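Local atomic coordinates of endoglucanase A (Clostridium acetobutylicum, PDB entry 3IK2), a protein that hydrolyses internal beta-1,4-glucosidic bonds of cellulose, as a family 44 glycoside hydrolase with a TIM-like barrel. Residues Q25-A30 against S397-Y402; V32-I37 against V379-Y384; G164-S169 against K214-A219; P330-V335 against T346-S351; S410-T415 against Y430-S435. All coordinates share one frame; numbering follows the deposited sequence.

Contact 1 (Q25-A30 against S397-Y402); sequences QDFSNA and SAFNLY
A mixed apolar and amide contact near the protein surface joins the loop residues F27, N29 and A30, which follow barrel strand 22-23, to F399 and N400 on helix 393-403. The two phenylalanines carry its greasy half. F27 CE1 and CZ lie over one face of F399, with F27 CZ 3.7 Å from F399 CE1. The rings meet at an intermediate tilt of 49°, their centroids 4.9 Å apart. A30 extends this patch with a small methyl, its CB 4.1 Å from F399 CB, and its slimness lets the loop backbone come close to the helix.

The polar half rests on the side-chain amide of N400. With CG set beside the backbone N and anti to the carbonyl carbon (chi1 -71°), N400 ND2 reaches N29 O at 2.7 Å. The bond is nearly straight, at 169°, and lies in the amide plane as well as in the carbonyl plane. The other end of the same amide, OD1, accepts from K31 N and from a water that also donates to N29 OD1. Asparagine suits the place because it reads a carbonyl and an N-H of the loop at once, and such pairing fixes which way its amide is flipped. Q396, one turn earlier, grips S28 and N29 in a similar way. Helix 393-403 follows the last barrel strand and the loop follows the first, so the contact is characteristic of the seam where a TIM-like barrel closes.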
# COMPACT_ATOMS: atom_id res chain seq x y z
N GLN A 25 -5.79 7.28 3.68
CA GLN A 25 -6.53 8.15 4.58
C GLN A 25 -5.55 9.04 5.29
O GLN A 25 -4.59 8.55 5.89
CB GLN A 25 -7.40 7.36 5.61
CG GLN A 25 -8.68 6.69 5.03
CD GLN A 25 -8.37 5.36 4.36
OE1 GLN A 25 -7.39 4.69 4.70
NE2 GLN A 25 -9.17 4.99 3.36
N ASP A 26 -5.79 10.34 5.22
CA ASP A 26 -4.93 11.29 5.92
C ASP A 26 -4.92 11.13 7.45
O ASP A 26 -5.93 10.87 8.06
CB ASP A 26 -5.27 12.72 5.53
CG ASP A 26 -4.80 13.05 4.13
OD1 ASP A 26 -3.69 12.59 3.73
OD2 ASP A 26 -5.58 13.71 3.42
N PHE A 27 -3.74 11.36 8.01
CA PHE A 27 -3.49 11.33 9.44
C PHE A 27 -3.49 12.71 10.03
O PHE A 27 -2.96 13.67 9.43
CB PHE A 27 -2.15 10.69 9.67
CG PHE A 27 -2.06 9.26 9.20
CD1 PHE A 27 -1.09 8.88 8.27
CD2 PHE A 27 -2.94 8.30 9.69
CE1 PHE A 27 -0.97 7.56 7.85
CE2 PHE A 27 -2.85 6.96 9.27
CZ PHE A 27 -1.86 6.60 8.34
N SER A 28 -4.08 12.82 11.22
CA SER A 28 -4.09 14.11 11.93
C SER A 28 -2.67 14.60 12.18
O SER A 28 -2.39 15.79 12.03
CB SER A 28 -4.91 14.04 13.25
OG SER A 28 -4.45 12.95 14.04
N ASN A 29 -1.76 13.69 12.55
CA ASN A 29 -0.35 14.08 12.78
C ASN A 29 0.71 13.00 12.47
O ASN A 29 1.43 12.54 13.35
CB ASN A 29 -0.17 14.62 14.20
CG ASN A 29 1.18 15.30 14.40
OD1 ASN A 29 1.82 15.75 13.43
ND2 ASN A 29 1.62 15.37 15.65
N ALA A 30 0.79 12.59 11.21
CA ALA A 30 1.78 11.60 10.80
C ALA A 30 2.27 11.90 9.40
O ALA A 30 1.47 12.14 8.47
CB ALA A 30 1.22 10.20 10.88
N SER A 397 2.15 6.78 15.13
CA SER A 397 3.50 6.70 15.73
C SER A 397 4.50 5.95 14.84
O SER A 397 5.65 6.33 14.75
CB SER A 397 3.52 6.02 17.10
OG SER A 397 2.47 6.44 17.92
N ALA A 398 4.06 4.84 14.25
CA ALA A 398 4.91 4.03 13.38
C ALA A 398 5.39 4.84 12.20
O ALA A 398 6.59 4.85 11.92
CB ALA A 398 4.20 2.76 12.94
N PHE A 399 4.47 5.55 11.53
CA PHE A 399 4.84 6.42 10.43
C PHE A 399 5.83 7.51 10.87
O PHE A 399 6.84 7.77 10.20
CB PHE A 399 3.60 7.07 9.81
CG PHE A 399 2.87 6.21 8.81
CD1 PHE A 399 1.87 5.31 9.22
CD2 PHE A 399 3.17 6.30 7.44
CE1 PHE A 399 1.18 4.51 8.27
CE2 PHE A 399 2.47 5.50 6.49
CZ PHE A 399 1.49 4.60 6.91
N ASN A 400 5.53 8.17 11.99
CA ASN A 400 6.43 9.19 12.55
C ASN A 400 7.76 8.62 13.03
O ASN A 400 8.77 9.31 13.00
CB ASN A 400 5.76 9.96 13.69
CG ASN A 400 4.70 10.87 13.18
OD1 ASN A 400 4.82 11.37 12.06
ND2 ASN A 400 3.65 11.09 13.96
N LEU A 401 7.76 7.36 13.47
CA LEU A 401 9.01 6.75 13.89
C LEU A 401 10.02 6.72 12.75
O LEU A 401 11.21 6.85 12.97
CB LEU A 401 8.81 5.34 14.45
CG LEU A 401 10.07 4.73 15.09
CD1 LEU A 401 10.42 5.48 16.37
CD2 LEU A 401 9.94 3.23 15.34
N TYR A 402 9.53 6.53 11.53
CA TYR A 402 10.41 6.54 10.38
C TYR A 402 10.85 7.93 9.93
O TYR A 402 12.05 8.16 9.78
CB TYR A 402 9.80 5.73 9.23
CG TYR A 402 9.96 4.25 9.45
CD1 TYR A 402 11.06 3.57 8.91
CD2 TYR A 402 9.05 3.53 10.24
CE1 TYR A 402 11.23 2.19 9.13
CE2 TYR A 402 9.22 2.13 10.47
CZ TYR A 402 10.32 1.49 9.92
OH TYR A 402 10.50 0.14 10.12
O HOH W 1 4.19 14.37 11.87

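Contact 2 (V32-I37 against V379-Y384); sequences VTARRI and VYFATY
Apolar contact comes first: the methyl of A34 rests against the F381 ring, with A34 CB 3.7 Å from F381 CE1. The approach is oblique to the ring. F381 holds its CG anti to the backbone N (chi1 -174°), which carries the ring tip toward strand 34-37, and R35 O lies near the ring plane at its edge, 4.4 Å from F381 CZ. Alanine suits this place because a methyl is small enough for strand and ring to meet closely.

The second kind of contact is between aliphatic and hydroxyl-bearing groups. The R36 and T383 side chains cross at about a right angle, T383 OG1 standing 3.7 Å from R36 CD and T383 CG2 4.0 Å from R36 CB. This is van der Waals contact; the polar ends are satisfied by others. T383 OG1 bonds to S351 O, and the extended R36 chain leads its guanidinium away to a salt bridge with E352 and a bond to N24.

The strand axes pass 7.0 Å apart at 65°, and strand 22-23 lies between them in the sheet order. They are second neighbours whose inward side chains meet, as in the packed interior of a closed eight-stranded parallel barrel, the TIM-like fold.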
# COMPACT_ATOMS: atom_id res chain seq x y z
N VAL A 32 3.54 11.37 5.85
CA VAL A 32 3.45 10.41 4.73
C VAL A 32 4.16 10.88 3.48
O VAL A 32 4.40 12.06 3.31
CB VAL A 32 1.98 10.01 4.40
CG1 VAL A 32 1.30 9.32 5.59
CG2 VAL A 32 1.19 11.22 3.90
N THR A 33 4.48 9.93 2.59
CA THR A 33 5.24 10.23 1.38
C THR A 33 4.48 9.82 0.11
O THR A 33 5.01 9.99 -0.99
CB THR A 33 6.60 9.50 1.35
OG1 THR A 33 6.38 8.08 1.32
CG2 THR A 33 7.51 9.89 2.56
N ALA A 34 3.27 9.27 0.27
CA ALA A 34 2.44 8.79 -0.85
C ALA A 34 1.00 8.76 -0.43
O ALA A 34 0.69 8.49 0.75
CB ALA A 34 2.86 7.42 -1.32
N ARG A 35 0.11 9.07 -1.37
CA ARG A 35 -1.33 9.01 -1.10
C ARG A 35 -2.08 8.35 -2.27
O ARG A 35 -1.71 8.54 -3.42
CB ARG A 35 -1.88 10.42 -0.77
CG ARG A 35 -1.36 11.00 0.56
CD ARG A 35 -1.61 12.52 0.61
NE ARG A 35 -3.00 12.89 0.97
CZ ARG A 35 -3.89 13.45 0.14
NH1 ARG A 35 -3.56 13.73 -1.12
NH2 ARG A 35 -5.10 13.75 0.57
N ARG A 36 -3.08 7.54 -1.94
CA ARG A 36 -3.94 6.88 -2.94
C ARG A 36 -5.39 7.34 -2.83
O ARG A 36 -5.93 7.46 -1.71
CB ARG A 36 -3.90 5.35 -2.76
CG ARG A 36 -4.97 4.51 -3.51
CD ARG A 36 -4.63 3.08 -3.30
NE ARG A 36 -5.34 2.03 -4.03
CZ ARG A 36 -6.34 1.30 -3.54
NH1 ARG A 36 -6.87 1.56 -2.34
NH2 ARG A 36 -6.86 0.32 -4.25
N ILE A 37 -6.04 7.58 -3.98
CA ILE A 37 -7.51 7.61 -4.02
C ILE A 37 -7.96 6.37 -4.79
O ILE A 37 -7.65 6.21 -5.96
CB ILE A 37 -8.12 8.95 -4.54
CG1 ILE A 37 -9.67 8.89 -4.48
CG2 ILE A 37 -7.58 9.37 -5.94
CD1 ILE A 37 -10.39 10.17 -4.98
N VAL A 379 9.73 -3.38 -1.85
CA VAL A 379 8.39 -2.81 -2.17
C VAL A 379 8.55 -1.36 -2.65
O VAL A 379 9.23 -0.55 -2.00
CB VAL A 379 7.45 -2.92 -0.95
CG1 VAL A 379 6.13 -2.22 -1.16
CG2 VAL A 379 7.22 -4.41 -0.61
N TYR A 380 7.94 -1.04 -3.78
CA TYR A 380 8.04 0.28 -4.38
C TYR A 380 7.04 1.29 -3.79
O TYR A 380 7.31 2.48 -3.71
CB TYR A 380 7.80 0.17 -5.89
CG TYR A 380 7.91 1.47 -6.67
CD1 TYR A 380 9.15 1.98 -7.03
CD2 TYR A 380 6.76 2.17 -7.11
CE1 TYR A 380 9.27 3.19 -7.78
CE2 TYR A 380 6.85 3.37 -7.87
CZ TYR A 380 8.12 3.87 -8.19
OH TYR A 380 8.28 5.04 -8.93
N PHE A 381 5.87 0.80 -3.39
CA PHE A 381 4.74 1.66 -3.03
C PHE A 381 3.87 0.92 -2.02
O PHE A 381 3.61 -0.28 -2.16
CB PHE A 381 3.94 2.01 -4.30
CG PHE A 381 2.82 3.03 -4.09
CD1 PHE A 381 3.02 4.38 -4.37
CD2 PHE A 381 1.55 2.61 -3.65
CE1 PHE A 381 1.97 5.33 -4.18
CE2 PHE A 381 0.51 3.54 -3.46
CZ PHE A 381 0.72 4.91 -3.71
N ALA A 382 3.43 1.62 -0.99
CA ALA A 382 2.45 1.04 -0.08
C ALA A 382 1.59 2.15 0.53
O ALA A 382 2.11 3.21 0.86
CB ALA A 382 3.15 0.23 1.01
N THR A 383 0.30 1.89 0.63
CA THR A 383 -0.66 2.80 1.20
C THR A 383 -1.54 2.03 2.21
O THR A 383 -2.25 1.06 1.88
CB THR A 383 -1.48 3.60 0.12
OG1 THR A 383 -1.83 2.76 -0.98
CG2 THR A 383 -0.68 4.77 -0.43
N TYR A 384 -1.42 2.43 3.47
CA TYR A 384 -2.22 1.95 4.56
C TYR A 384 -3.69 2.31 4.29
O TYR A 384 -3.97 3.34 3.66
CB TYR A 384 -1.71 2.68 5.80
CG TYR A 384 -2.58 2.61 7.02
CD1 TYR A 384 -2.47 1.54 7.92
CD2 TYR A 384 -3.48 3.63 7.31
CE1 TYR A 384 -3.24 1.47 9.03
CE2 TYR A 384 -4.27 3.58 8.44
CZ TYR A 384 -4.13 2.49 9.30
OH TYR A 384 -4.90 2.40 10.45

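Contact 3 (G164-S169 against K214-A219)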
# COMPACT_ATOMS: atom_id res chain seq x y z
N GLY A 164 0.13 18.54 -15.58
CA GLY A 164 1.21 18.06 -16.44
C GLY A 164 1.54 16.59 -16.26
O GLY A 164 0.93 15.86 -15.45
N SER A 165 2.52 16.15 -17.03
CA SER A 165 2.94 14.78 -16.97
C SER A 165 3.54 14.43 -15.59
O SER A 165 4.05 15.29 -14.90
CB SER A 165 3.95 14.49 -18.07
OG SER A 165 4.44 13.17 -17.93
N ALA A 166 3.47 13.14 -15.25
CA ALA A 166 4.19 12.52 -14.12
C ALA A 166 5.68 12.79 -14.09
O ALA A 166 6.28 12.71 -13.03
CB ALA A 166 3.98 11.01 -14.13
N SER A 167 6.30 13.05 -15.25
CA SER A 167 7.71 13.40 -15.32
C SER A 167 8.04 14.74 -14.67
O SER A 167 9.20 15.00 -14.37
CB SER A 167 8.22 13.42 -16.77
OG SER A 167 7.47 14.32 -17.55
N GLY A 168 7.04 15.59 -14.43
CA GLY A 168 7.31 16.92 -13.82
C GLY A 168 6.96 17.01 -12.36
O GLY A 168 6.38 16.08 -11.81
N SER A 169 7.28 18.15 -11.73
CA SER A 169 7.08 18.32 -10.26
C SER A 169 5.62 18.18 -9.75
O SER A 169 5.39 17.81 -8.59
CB SER A 169 7.72 19.64 -9.75
OG SER A 169 7.35 20.76 -10.56
N LYS A 214 -0.83 6.30 -23.42
CA LYS A 214 -1.11 7.21 -24.52
C LYS A 214 -1.12 8.67 -24.04
O LYS A 214 -0.42 9.52 -24.60
CB LYS A 214 -2.41 6.84 -25.25
CG LYS A 214 -2.89 7.90 -26.22
CD LYS A 214 -4.39 7.80 -26.48
CE LYS A 214 -4.66 7.14 -27.79
NZ LYS A 214 -4.63 8.11 -28.94
N ILE A 215 -1.88 8.95 -22.99
CA ILE A 215 -2.04 10.33 -22.48
C ILE A 215 -0.83 10.78 -21.66
O ILE A 215 -0.38 11.92 -21.76
CB ILE A 215 -3.35 10.52 -21.66
CG1 ILE A 215 -4.58 9.94 -22.39
CG2 ILE A 215 -3.52 11.99 -21.23
CD1 ILE A 215 -4.95 10.58 -23.75
N ASP A 216 -0.27 9.89 -20.87
CA ASP A 216 0.90 10.27 -20.09
C ASP A 216 1.91 9.14 -20.10
O ASP A 216 1.87 8.26 -19.21
CB ASP A 216 0.49 10.70 -18.67
CG ASP A 216 1.66 11.25 -17.86
OD1 ASP A 216 2.82 11.28 -18.36
OD2 ASP A 216 1.41 11.66 -16.70
N PRO A 217 2.81 9.14 -21.12
CA PRO A 217 3.80 8.07 -21.28
C PRO A 217 4.65 7.81 -20.03
O PRO A 217 5.16 6.72 -19.86
CB PRO A 217 4.68 8.56 -22.48
CG PRO A 217 3.81 9.50 -23.23
CD PRO A 217 2.88 10.14 -22.22
N ALA A 218 4.79 8.81 -19.18
CA ALA A 218 5.67 8.78 -18.00
C ALA A 218 4.93 8.32 -16.74
O ALA A 218 5.54 8.07 -15.71
CB ALA A 218 6.27 10.18 -17.78
N ALA A 219 3.60 8.22 -16.81
CA ALA A 219 2.82 7.78 -15.66
C ALA A 219 2.88 6.27 -15.51
O ALA A 219 3.03 5.52 -16.48
CB ALA A 219 1.40 8.27 -15.78
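An Asx turn at D216 and an ST turn at S165 lock together here, each within a type I beta turn, D216-A219 and S165-G168. The carboxylate of D216 is the hub. Its OD2 takes the backbone N of A166 at 2.9 Å through the syn lone pair, in a nearly straight bond of 167°. Its OD1 accepts a short 2.5 Å bond from S165 OG, met on the syn side but tilted out of the carboxylate plane, and from the opposite face it receives A218 N at 3.3 Å. Three donors thus hold the group's rotation, which suits a short, forked acid in a buried place.

S165 OG, anti to its own N (chi1 175°), gives its proton to D216 and accepts from S167 N at 3.3 Å, so the hydroxyl links both turns. Beside these bonds, small methyl groups let the turns approach closely: A166 CB lies 3.8 Å from A219 CA and 3.7 Å from A218 O, while A218 CB packs 3.9 Å from S167 CB.

G164 takes a positive phi as the chain leaves helix 152-163, and D216 is where it leaves helix 198-215. I215 and D216 touch that first helix, and the joined turns lead on to barrel strands 174-177 and 220-226.

Contact 4 (P330-V335 against T346-S351); sequences PLIPKV and TKLSFS
L331, in the first turn of helix 331-342, points toward strand 347-350 and sends one methyl to the rim of F350. L331 CD2 stands 3.8 Å from F350 CE2, near the ring plane, and the two side chains come from opposite directions. I332 follows, leaving the helix to one side, though its end comes nearer the strand. Its CG1, set beside the backbone N (chi1 -64°), meets the same ring at another part of its edge, 4.0 Å from F350 CE1, while its CG2 touches L348 CD2 at 3.9 Å. The far end of the F350 ring thus meets both chains at its edge, and the branching of isoleucine lets one residue serve two partners.

One turn after L331, V335 faces the strand again. Its CG1 lies 3.7 Å from L348 CD1, the side chains crossing at about a right angle; a short branched residue fits where the CA atoms of V335 and L348 are nearest across the contact. L348 and F350, two apart on the strand, both turn toward the helix, while S349 between them turns to the other side and bonds D275.

The axes of the short segments pass 10.6 Å apart at 144°, the helix running roughly against the strand. W278 and L276 of strand 273-278 and V379 of strand 379-384 extend the same buried layer. Here the interlocking of aliphatic and aromatic side chains seats an outer helix on the wall of the TIM-like barrel, as the helices of such barrels do.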
# COMPACT_ATOMS: atom_id res chain seq x y z
N PRO A 330 6.72 -17.37 2.27
CA PRO A 330 6.45 -15.97 2.58
C PRO A 330 6.04 -15.18 1.33
O PRO A 330 6.56 -15.43 0.26
CB PRO A 330 7.80 -15.48 3.13
CG PRO A 330 8.82 -16.32 2.41
CD PRO A 330 8.15 -17.69 2.42
N LEU A 331 5.13 -14.21 1.50
CA LEU A 331 4.53 -13.54 0.33
C LEU A 331 5.48 -12.79 -0.61
O LEU A 331 5.40 -12.97 -1.84
CB LEU A 331 3.35 -12.62 0.74
CG LEU A 331 2.48 -12.03 -0.41
CD1 LEU A 331 1.73 -13.11 -1.23
CD2 LEU A 331 1.51 -10.97 0.12
N ILE A 332 6.35 -11.93 -0.06
CA ILE A 332 7.16 -11.11 -0.95
C ILE A 332 8.20 -11.91 -1.79
O ILE A 332 8.30 -11.68 -2.99
CB ILE A 332 7.80 -9.86 -0.25
CG1 ILE A 332 6.70 -8.89 0.22
CG2 ILE A 332 8.81 -9.14 -1.20
CD1 ILE A 332 7.21 -7.73 1.15
N PRO A 333 8.96 -12.85 -1.16
CA PRO A 333 9.84 -13.71 -1.97
C PRO A 333 9.11 -14.52 -3.08
O PRO A 333 9.65 -14.71 -4.16
CB PRO A 333 10.49 -14.65 -0.92
CG PRO A 333 10.56 -13.78 0.33
CD PRO A 333 9.18 -13.08 0.29
N LYS A 334 7.90 -14.97 -2.80
CA LYS A 334 7.07 -15.68 -3.77
C LYS A 334 6.64 -14.81 -4.93
O LYS A 334 6.68 -15.23 -6.07
CB LYS A 334 5.82 -16.20 -3.08
CG LYS A 334 5.83 -17.71 -2.79
CD LYS A 334 7.16 -18.26 -2.37
CE LYS A 334 7.55 -17.67 -1.02
NZ LYS A 334 8.62 -18.41 -0.35
N VAL A 335 6.23 -13.59 -4.61
CA VAL A 335 5.77 -12.67 -5.61
C VAL A 335 6.97 -12.21 -6.43
O VAL A 335 6.89 -12.07 -7.64
CB VAL A 335 5.01 -11.50 -4.97
CG1 VAL A 335 4.75 -10.41 -6.00
CG2 VAL A 335 3.71 -11.96 -4.37
N THR A 346 9.29 -5.52 -13.16
CA THR A 346 8.03 -5.06 -12.60
C THR A 346 8.20 -4.78 -11.11
O THR A 346 8.87 -5.53 -10.39
CB THR A 346 6.90 -6.06 -12.85
OG1 THR A 346 6.85 -6.35 -14.26
CG2 THR A 346 5.53 -5.50 -12.41
N LYS A 347 7.60 -3.68 -10.65
CA LYS A 347 7.65 -3.34 -9.23
C LYS A 347 6.49 -3.93 -8.43
O LYS A 347 5.49 -4.35 -8.99
CB LYS A 347 7.66 -1.81 -9.07
CG LYS A 347 8.81 -1.14 -9.75
CD LYS A 347 8.32 0.25 -10.09
CE LYS A 347 9.34 1.11 -10.75
NZ LYS A 347 8.84 2.48 -10.52
N LEU A 348 6.64 -3.91 -7.11
CA LEU A 348 5.64 -4.50 -6.22
C LEU A 348 5.02 -3.41 -5.40
O LEU A 348 5.73 -2.63 -4.77
CB LEU A 348 6.28 -5.55 -5.28
CG LEU A 348 5.39 -6.25 -4.25
CD1 LEU A 348 4.15 -6.87 -4.93
CD2 LEU A 348 6.24 -7.31 -3.48
N SER A 349 3.70 -3.38 -5.38
CA SER A 349 2.93 -2.40 -4.60
C SER A 349 1.94 -3.08 -3.66
O SER A 349 1.36 -4.13 -4.01
CB SER A 349 2.23 -1.44 -5.55
OG SER A 349 1.23 -0.68 -4.89
N PHE A 350 1.79 -2.52 -2.45
CA PHE A 350 0.66 -2.86 -1.55
C PHE A 350 -0.20 -1.63 -1.30
O PHE A 350 0.04 -0.86 -0.36
CB PHE A 350 1.14 -3.46 -0.22
CG PHE A 350 1.80 -4.83 -0.36
CD1 PHE A 350 3.19 -4.95 -0.44
CD2 PHE A 350 1.03 -6.00 -0.42
CE1 PHE A 350 3.80 -6.21 -0.60
CE2 PHE A 350 1.63 -7.26 -0.56
CZ PHE A 350 3.02 -7.36 -0.66
N SER A 351 -1.20 -1.43 -2.16
CA SER A 351 -2.03 -0.24 -2.10
C SER A 351 -3.14 -0.27 -1.05
O SER A 351 -3.78 0.75 -0.80
CB SER A 351 -2.61 0.10 -3.47
OG SER A 351 -3.44 -0.95 -3.90

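Contact 5 (S410-T415 against Y430-S435)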
# COMPACT_ATOMS: atom_id res chain seq x y z
N SER A 410 13.11 14.99 10.60
CA SER A 410 14.27 14.12 10.37
C SER A 410 13.74 12.75 9.95
O SER A 410 12.72 12.27 10.49
CB SER A 410 15.12 13.93 11.63
OG SER A 410 15.55 15.13 12.21
N LYS A 411 14.41 12.13 9.02
CA LYS A 411 13.89 10.90 8.46
C LYS A 411 14.86 9.74 8.42
O LYS A 411 16.07 9.90 8.57
CB LYS A 411 13.30 11.15 7.08
CG LYS A 411 14.20 11.88 6.13
CD LYS A 411 13.36 12.40 5.00
CE LYS A 411 14.06 12.20 3.67
NZ LYS A 411 15.35 12.95 3.60
N TYR A 412 14.28 8.57 8.25
CA TYR A 412 14.98 7.32 8.04
C TYR A 412 15.88 7.40 6.79
O TYR A 412 15.70 8.28 5.94
CB TYR A 412 13.93 6.20 7.93
CG TYR A 412 14.50 4.82 8.16
CD1 TYR A 412 15.07 4.49 9.38
CD2 TYR A 412 14.51 3.87 7.14
CE1 TYR A 412 15.63 3.25 9.59
CE2 TYR A 412 15.06 2.61 7.35
CZ TYR A 412 15.60 2.31 8.59
OH TYR A 412 16.15 1.08 8.81
N GLY A 413 16.86 6.50 6.68
CA GLY A 413 17.78 6.48 5.52
C GLY A 413 17.11 5.96 4.25
O GLY A 413 16.04 5.41 4.30
N ASP A 414 17.76 6.15 3.11
CA ASP A 414 17.25 5.76 1.81
C ASP A 414 17.86 4.44 1.33
O ASP A 414 17.49 3.94 0.28
CB ASP A 414 17.50 6.88 0.79
CG ASP A 414 18.98 7.24 0.65
OD1 ASP A 414 19.85 6.58 1.25
OD2 ASP A 414 19.29 8.20 -0.07
N THR A 415 18.79 3.89 2.10
CA THR A 415 19.47 2.65 1.69
C THR A 415 19.47 1.66 2.83
O THR A 415 20.13 1.90 3.83
CB THR A 415 20.94 2.91 1.27
OG1 THR A 415 21.01 4.10 0.49
CG2 THR A 415 21.51 1.74 0.47
N TYR A 430 16.05 -3.05 11.68
CA TYR A 430 16.32 -2.53 10.33
C TYR A 430 17.39 -1.47 10.48
O TYR A 430 17.36 -0.70 11.41
CB TYR A 430 15.01 -1.97 9.66
CG TYR A 430 13.90 -3.03 9.62
CD1 TYR A 430 13.91 -4.04 8.66
CD2 TYR A 430 12.88 -3.06 10.59
CE1 TYR A 430 12.93 -5.03 8.64
CE2 TYR A 430 11.89 -4.04 10.56
CZ TYR A 430 11.93 -5.02 9.59
OH TYR A 430 10.97 -6.00 9.55
N ALA A 431 18.36 -1.48 9.58
CA ALA A 431 19.38 -0.42 9.54
C ALA A 431 19.41 0.20 8.17
O ALA A 431 19.22 -0.50 7.16
CB ALA A 431 20.76 -0.97 9.92
N SER A 432 19.63 1.51 8.12
CA SER A 432 19.76 2.20 6.84
C SER A 432 20.87 3.25 6.85
O SER A 432 21.23 3.84 7.89
CB SER A 432 18.44 2.87 6.43
OG SER A 432 18.11 3.90 7.35
N VAL A 433 21.40 3.51 5.66
CA VAL A 433 22.35 4.59 5.49
C VAL A 433 21.66 5.62 4.56
O VAL A 433 20.65 5.32 3.96
CB VAL A 433 23.75 4.02 5.04
CG1 VAL A 433 24.50 4.98 4.22
CG2 VAL A 433 24.59 3.60 6.27
N THR A 434 22.18 6.84 4.50
CA THR A 434 21.61 7.90 3.67
C THR A 434 22.65 8.20 2.58
O THR A 434 23.79 8.57 2.89
CB THR A 434 21.26 9.14 4.54
OG1 THR A 434 20.35 8.75 5.60
CG2 THR A 434 20.62 10.26 3.71
N SER A 435 22.25 8.02 1.32
CA SER A 435 23.19 8.03 0.18
C SER A 435 24.00 9.32 0.01
O SER A 435 25.13 9.27 -0.49
CB SER A 435 22.45 7.75 -1.11
OG SER A 435 21.51 8.78 -1.33
O HOH W 2 18.08 10.31 6.25
O HOH W 3 16.12 -0.31 6.66
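Y412 lays one face of its ring over the hydroxyl of S432, whose OG sits above the ring centre and 3.2 Å from Y412 CZ. That ring keeps CG anti to the backbone N (chi1 -161°), which brings its hydroxyl over to Y430, with Y412 OH 3.4 Å from Y430 CB. A water hydrogen-bonded to Y412 OH donates, weakly, to A431 O. S432 OG accepts a weak bond from G413 N. Glycine suits its place: G413 CA comes 3.5 Å from V433 O and 3.4 Å from T434 OG1, with no side chain to fit in between.

The D414 carboxylate binds S435 with both oxygens. Its OD1 accepts S435 N at 2.8 Å, slightly out of the carboxylate plane on the syn side, and T415 OG1 from above that plane; OD2 takes S435 OG at 2.6 Å. Three donors therefore steady the carboxylate, and a serine provides two of them.

Backbone pairing begins at T415, whose N gives to V433 O at 3.0 Å and whose O receives V433 N at 2.7 Å, an antiparallel hydrogen-bonded pair. D414 N reaches V433 O weakly. D414 and T415 both face V433, a classic beta bulge where the chain enters the nine-stranded sheet beside the barrel.

From the N terminus the chain first forms strand 2-15, then enters the barrel. Contact 1 opens at 25-30 and contact 2 just after it at 32-37. Inside the loop closed by contact 2 lie contact 3, tying the exits of two helices, and contact 4, fixing a helix on the strand that follows it; these two stand in series. Contact 2 closes at 379-384 and contact 1, outside it, at 397-402, so the loops nest without crossing. The D26-R35 salt bridge joins contacts 1 and 2, and neighbouring strands join 2 and 4. Contact 5 follows in series, closing the short loop through antiparallel strands 415-421 and 427-433 in the nine-stranded sheet, which strand 2-15 shares; there Y402 touches Y412.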